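Local coordinates for YqgE/AlgH family protein (Corynebacterium diphtheriae NCTC 13129, PDB 2GS5), which is of unknown function and belongs to the AlgH (UPF0301) family of conserved proteins, at residues E14-P17 with G18-L21; G175-M178 with R179-P182. All blocks are in the same frame, centred on the assembly; numbering follows the deposited sequence.

Contact 1 of 2, residues E14-P17 with G18-L21; sequences EPAP and GMVL
Gly18 and Met19 meet Ala16 and Pro17 in a type II beta turn that runs from Ala16 to Met19 and delivers the chain into strand 19-23. Gly18 holds the third position of the turn. It takes a positive phi of 93°, a backbone region that glycine enters readily, as is usual at this position of a type II turn. Pro17 supplies the matching second position: its backbone is extended, and its ring restricts phi to near the value the turn needs.

Met19, a selenomethionine, closes the turn. Its N donates to Ala16 O at 3.0 Å, and the N-H...O angle of 161° makes this a fairly straight bond. The side chain leaves toward 14-17 and lies against the same group, Met19 CB being 3.3 Å from Ala16 O. With CG anti to the carbonyl carbon and beside the backbone N (chi1 -64°), the chain heads back along the incoming residues; Met19 CG comes 3.7 Å from Glu14 O and, more loosely, 4.4 Å from Ala16 CB. Further bends at chi2 and chi3 turn the selenium end of the chain, while outside the turn the side chain also touches Val157 and Pro159 of strand 155-159. Val20 and Leu21 carry the strand onward, their backbones bonded to Ala158 and Ile37 respectively.

Chemically, the turn rests on one backbone hydrogen bond across these residues. The Met19 side chain adds van der Waals contact with the carbonyls of Ala16 and Glu14 and a loose one with Ala16 CB, but no further hydrogen bond, which is consistent with a bend set mainly by the proline-glycine pair and the single backbone bond.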
ATOM      1  N   GLU A  14      -5.090   7.892  12.621  1.00 16.85           N
ATOM      2  CA  GLU A  14      -6.375   7.729  11.945  1.00 16.88           C
ATOM      3  C   GLU A  14      -6.181   7.263  10.506  1.00 15.68           C
ATOM      4  O   GLU A  14      -5.297   7.753   9.813  1.00 15.18           O
ATOM      5  CB  GLU A  14      -7.172   9.027  11.978  1.00 17.50           C
ATOM      6  CG  GLU A  14      -7.824   9.282  13.323  1.00 20.16           C
ATOM      7  CD  GLU A  14      -8.816   8.194  13.699  1.00 24.07           C
ATOM      8  OE1 GLU A  14      -9.776   7.966  12.919  1.00 26.82           O
ATOM      9  OE2 GLU A  14      -8.629   7.564  14.765  1.00 27.88           O
ATOM     10  N   PRO A  15      -7.001   6.299  10.065  1.00 14.74           N
ATOM     11  CA  PRO A  15      -6.937   5.901   8.663  1.00 14.24           C
ATOM     12  C   PRO A  15      -7.160   7.071   7.725  1.00 13.74           C
ATOM     13  O   PRO A  15      -8.030   7.907   7.964  1.00 13.89           O
ATOM     14  CB  PRO A  15      -8.084   4.901   8.526  1.00 14.93           C
ATOM     15  CG  PRO A  15      -8.307   4.393   9.888  1.00 16.04           C
ATOM     16  CD  PRO A  15      -8.008   5.516  10.800  1.00 14.85           C
ATOM     17  N   ALA A  16      -6.377   7.099   6.658  1.00 12.71           N
ATOM     18  CA  ALA A  16      -6.458   8.142   5.648  1.00 12.69           C
ATOM     19  C   ALA A  16      -5.631   7.673   4.456  1.00 12.61           C
ATOM     20  O   ALA A  16      -4.774   6.794   4.593  1.00 11.86           O
ATOM     21  CB  ALA A  16      -5.911   9.454   6.195  1.00 13.10           C
ATOM     22  N   PRO A  17      -5.867   8.258   3.273  1.00 12.57           N
ATOM     23  CA  PRO A  17      -5.017   7.889   2.159  1.00 12.79           C
ATOM     24  C   PRO A  17      -3.548   8.100   2.498  1.00 12.29           C
ATOM     25  O   PRO A  17      -3.196   9.108   3.130  1.00 12.87           O
ATOM     26  CB  PRO A  17      -5.470   8.833   1.041  1.00 12.74           C
ATOM     27  CG  PRO A  17      -6.886   9.158   1.390  1.00 13.40           C
ATOM     28  CD  PRO A  17      -6.877   9.261   2.888  1.00 12.71           C
ATOM     29  N   GLY A  18      -2.713   7.139   2.116  1.00 12.51           N
ATOM     30  CA  GLY A  18      -1.285   7.235   2.385  1.00 11.89           C
ATOM     31  C   GLY A  18      -0.856   6.557   3.678  1.00 12.08           C
ATOM     32  O   GLY A  18       0.340   6.432   3.932  1.00 13.89           O
HETATM   33  N   MSE A  19      -1.820   6.137   4.496  1.00 11.73           N
HETATM   34  CA  MSE A  19      -1.550   5.262   5.633  1.00 11.98           C
HETATM   35  C   MSE A  19      -1.561   3.833   5.174  1.00 11.50           C
HETATM   36  O   MSE A  19      -2.227   3.505   4.204  1.00 11.60           O
HETATM   37  CB  MSE A  19      -2.620   5.415   6.716  1.00 13.26           C
HETATM   38  CG  MSE A  19      -2.670   6.787   7.340  1.00 15.59           C
HETATM   39 SE   MSE A  19      -1.105   7.194   8.456  1.00 27.56          SE
HETATM   40  CE  MSE A  19      -1.416   5.989   9.931  1.00 28.85           C
ATOM     41  N   VAL A  20      -0.817   2.990   5.882  1.00 11.76           N
ATOM     42  CA  VAL A  20      -0.914   1.541   5.715  1.00 11.93           C
ATOM     43  C   VAL A  20      -1.600   0.907   6.919  1.00 11.26           C
ATOM     44  O   VAL A  20      -1.480   1.380   8.045  1.00 11.44           O
ATOM     45  CB  VAL A  20       0.445   0.859   5.488  1.00 12.21           C
ATOM     46  CG1 VAL A  20       0.941   1.154   4.072  1.00 12.52           C
ATOM     47  CG2 VAL A  20       1.471   1.299   6.512  1.00 11.83           C
ATOM     48  N   LEU A  21      -2.355  -0.145   6.630  1.00 11.28           N
ATOM     49  CA  LEU A  21      -2.976  -1.005   7.615  1.00 11.44           C
ATOM     50  C   LEU A  21      -2.078  -2.222   7.734  1.00 11.58           C
ATOM     51  O   LEU A  21      -1.935  -2.987   6.775  1.00 11.39           O
ATOM     52  CB  LEU A  21      -4.365  -1.434   7.161  1.00 11.87           C
ATOM     53  CG  LEU A  21      -5.357  -0.308   6.875  1.00 12.51           C
ATOM     54  CD1 LEU A  21      -6.632  -0.822   6.195  1.00 13.43           C
ATOM     55  CD2 LEU A  21      -5.672   0.432   8.166  1.00 13.22           C
TER

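Contact 2 of 2, residues G175-M178 with R179-P182; sequences GDVM and RRQP
Val177 O is gripped by two donors, Arg180 N at 3.1 Å and Gln181 NE2 at 3.0 Å. This is the C-terminal end of helix 173-179, where backbone bonding tightens from i to i+4 (Arg179 N to Gly175 O) to i to i+3 (Arg180 N to Val177 O, and Gln181 N to Met178 O at 3.2 Å), and the Gln181 amide adds a side-chain bond. The two donors reach Val177 O from opposite faces of its plane: Arg180 N stands 62° out of it and Gln181 NE2 is tilted 34°, while Val177 O lies close to the plane of the Gln181 amide. Gln181 CG, beside its own backbone N (chi1 -53°), lets the chain fold back at chi2 alongside Val177.

Over Val177, the guanidinium of Arg180 lays one face, with Arg180 NH2 3.9 Å from Val177 CG1, while its charge is paired with Asp164. Arg179 instead bends at chi3 and curls back over the helix. Gly175 O lies 3.3 Å above the centre of its guanidinium, and Arg179 NH1 donates to Asp176 OD1 at 2.8 Å, a hydrogen-bonded salt bridge with OD1 in the guanidinium plane. Water 1 accepts from Arg179 NE at 2.9 Å and donates weakly to Asp176 OD1.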
ATOM      1  N   GLY A 175       7.416  -7.180   7.800  1.00 12.41           N
ATOM      2  CA  GLY A 175       8.486  -7.067   8.782  1.00 12.11           C
ATOM      3  C   GLY A 175       9.140  -5.695   8.827  1.00 11.99           C
ATOM      4  O   GLY A 175       9.381  -5.152   9.909  1.00 11.69           O
ATOM      5  N   ASP A 176       9.423  -5.129   7.654  1.00 12.21           N
ATOM      6  CA  ASP A 176      10.073  -3.827   7.585  1.00 12.58           C
ATOM      7  C   ASP A 176       9.176  -2.736   8.169  1.00 12.18           C
ATOM      8  O   ASP A 176       9.636  -1.865   8.899  1.00 12.36           O
ATOM      9  CB  ASP A 176      10.438  -3.466   6.140  1.00 13.04           C
ATOM     10  CG  ASP A 176      11.562  -4.322   5.573  1.00 15.87           C
ATOM     11  OD1 ASP A 176      12.091  -5.206   6.279  1.00 16.00           O
ATOM     12  OD2 ASP A 176      11.927  -4.093   4.396  1.00 20.27           O
ATOM     13  N   VAL A 177       7.881  -2.795   7.879  1.00 11.85           N
ATOM     14  CA  VAL A 177       6.966  -1.781   8.421  1.00 11.86           C
ATOM     15  C   VAL A 177       6.860  -1.923   9.941  1.00 11.59           C
ATOM     16  O   VAL A 177       6.869  -0.926  10.654  1.00 11.26           O
ATOM     17  CB  VAL A 177       5.564  -1.829   7.772  1.00 12.08           C
ATOM     18  CG1 VAL A 177       4.641  -0.812   8.431  1.00 13.29           C
ATOM     19  CG2 VAL A 177       5.675  -1.571   6.270  1.00 13.17           C
HETATM   20  N   MSE A 178       6.792  -3.158  10.443  1.00 10.81           N
HETATM   21  CA  MSE A 178       6.723  -3.394  11.885  1.00 11.38           C
HETATM   22  C   MSE A 178       7.944  -2.821  12.607  1.00 11.13           C
HETATM   23  O   MSE A 178       7.831  -2.280  13.703  1.00 11.67           O
HETATM   24  CB  MSE A 178       6.592  -4.901  12.174  1.00 11.21           C
HETATM   25  CG  MSE A 178       5.227  -5.487  11.830  1.00 12.92           C
HETATM   26 SE   MSE A 178       3.817  -4.931  13.069  1.00 18.67          SE
HETATM   27  CE  MSE A 178       4.278  -6.092  14.566  1.00 14.23           C
ATOM     28  N   ARG A 179       9.107  -2.927  11.981  1.00 11.68           N
ATOM     29  CA  ARG A 179      10.340  -2.387  12.572  1.00 12.67           C
ATOM     30  C   ARG A 179      10.389  -0.855  12.720  1.00 12.89           C
ATOM     31  O   ARG A 179      11.175  -0.346  13.533  1.00 12.78           O
ATOM     32  CB  ARG A 179      11.556  -2.859  11.789  1.00 12.60           C
ATOM     33  CG  ARG A 179      12.030  -4.224  12.215  1.00 13.24           C
ATOM     34  CD  ARG A 179      13.249  -4.636  11.405  1.00 13.91           C
ATOM     35  NE  ARG A 179      12.896  -5.158  10.083  1.00 15.40           N
ATOM     36  CZ  ARG A 179      12.423  -6.387   9.866  1.00 15.99           C
ATOM     37  NH1 ARG A 179      12.155  -6.781   8.634  1.00 13.98           N
ATOM     38  NH2 ARG A 179      12.219  -7.222  10.872  1.00 17.74           N
ATOM     39  N   ARG A 180       9.571  -0.134  11.951  1.00 13.17           N
ATOM     40  CA  ARG A 180       9.477   1.330  12.058  1.00 13.91           C
ATOM     41  C   ARG A 180       8.556   1.820  13.166  1.00 14.17           C
ATOM     42  O   ARG A 180       8.528   3.016  13.456  1.00 14.32           O
ATOM     43  CB  ARG A 180       8.920   1.938  10.766  1.00 14.28           C
ATOM     44  CG  ARG A 180       9.734   1.753   9.528  1.00 15.77           C
ATOM     45  CD  ARG A 180       9.386   2.843   8.521  1.00 15.16           C
ATOM     46  NE  ARG A 180       7.971   2.860   8.107  1.00 16.01           N
ATOM     47  CZ  ARG A 180       7.477   2.196   7.059  1.00 15.71           C
ATOM     48  NH1 ARG A 180       8.256   1.423   6.312  1.00 14.67           N
ATOM     49  NH2 ARG A 180       6.190   2.305   6.752  1.00 14.36           N
ATOM     50  N   GLN A 181       7.761   0.925  13.747  1.00 13.74           N
ATOM     51  CA  GLN A 181       6.691   1.330  14.664  1.00 13.98           C
ATOM     52  C   GLN A 181       7.172   1.401  16.103  1.00 14.47           C
ATOM     53  O   GLN A 181       8.223   0.866  16.415  1.00 13.21           O
ATOM     54  CB  GLN A 181       5.508   0.369  14.522  1.00 14.16           C
ATOM     55  CG  GLN A 181       5.018   0.205  13.079  1.00 13.33           C
ATOM     56  CD  GLN A 181       4.869   1.540  12.357  1.00 13.00           C
ATOM     57  OE1 GLN A 181       4.361   2.498  12.928  1.00 13.75           O
ATOM     58  NE2 GLN A 181       5.314   1.605  11.103  1.00 12.76           N
ATOM     59  N   PRO A 182       6.413   2.095  16.971  1.00 14.98           N
ATOM     60  CA  PRO A 182       6.794   2.178  18.371  1.00 15.11           C
ATOM     61  C   PRO A 182       6.902   0.810  19.025  1.00 15.18           C
ATOM     62  O   PRO A 182       6.215  -0.131  18.626  1.00 14.89           O
ATOM     63  CB  PRO A 182       5.640   2.974  19.003  1.00 15.63           C
ATOM     64  CG  PRO A 182       5.085   3.764  17.886  1.00 16.00           C
ATOM     65  CD  PRO A 182       5.183   2.862  16.702  1.00 15.26           C
TER
HETATM   66  O   HOH W   1      13.470  -3.248   7.988  1.00 25.96           O

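From the N terminus, contact 1 comes first: 14-17 leads round a tight turn into 18-21, the start of strand 19-23, which is paired antiparallel with strands 36-42 and 155-159. Contact 2 follows more than 150 residues later, where helix 173-179 ends and 179-182 leaves it. Each contact is local and closes a bend between adjoining residues, so they stand in series, neither nested nor crossing. Their centres are 15 Å apart, yet they touch where Val20 CG2 comes 4.3 Å from Val177 CG1. Val177 and Met178 also pack on Val22, which places the C-terminal helix against the strand that contact 1 begins.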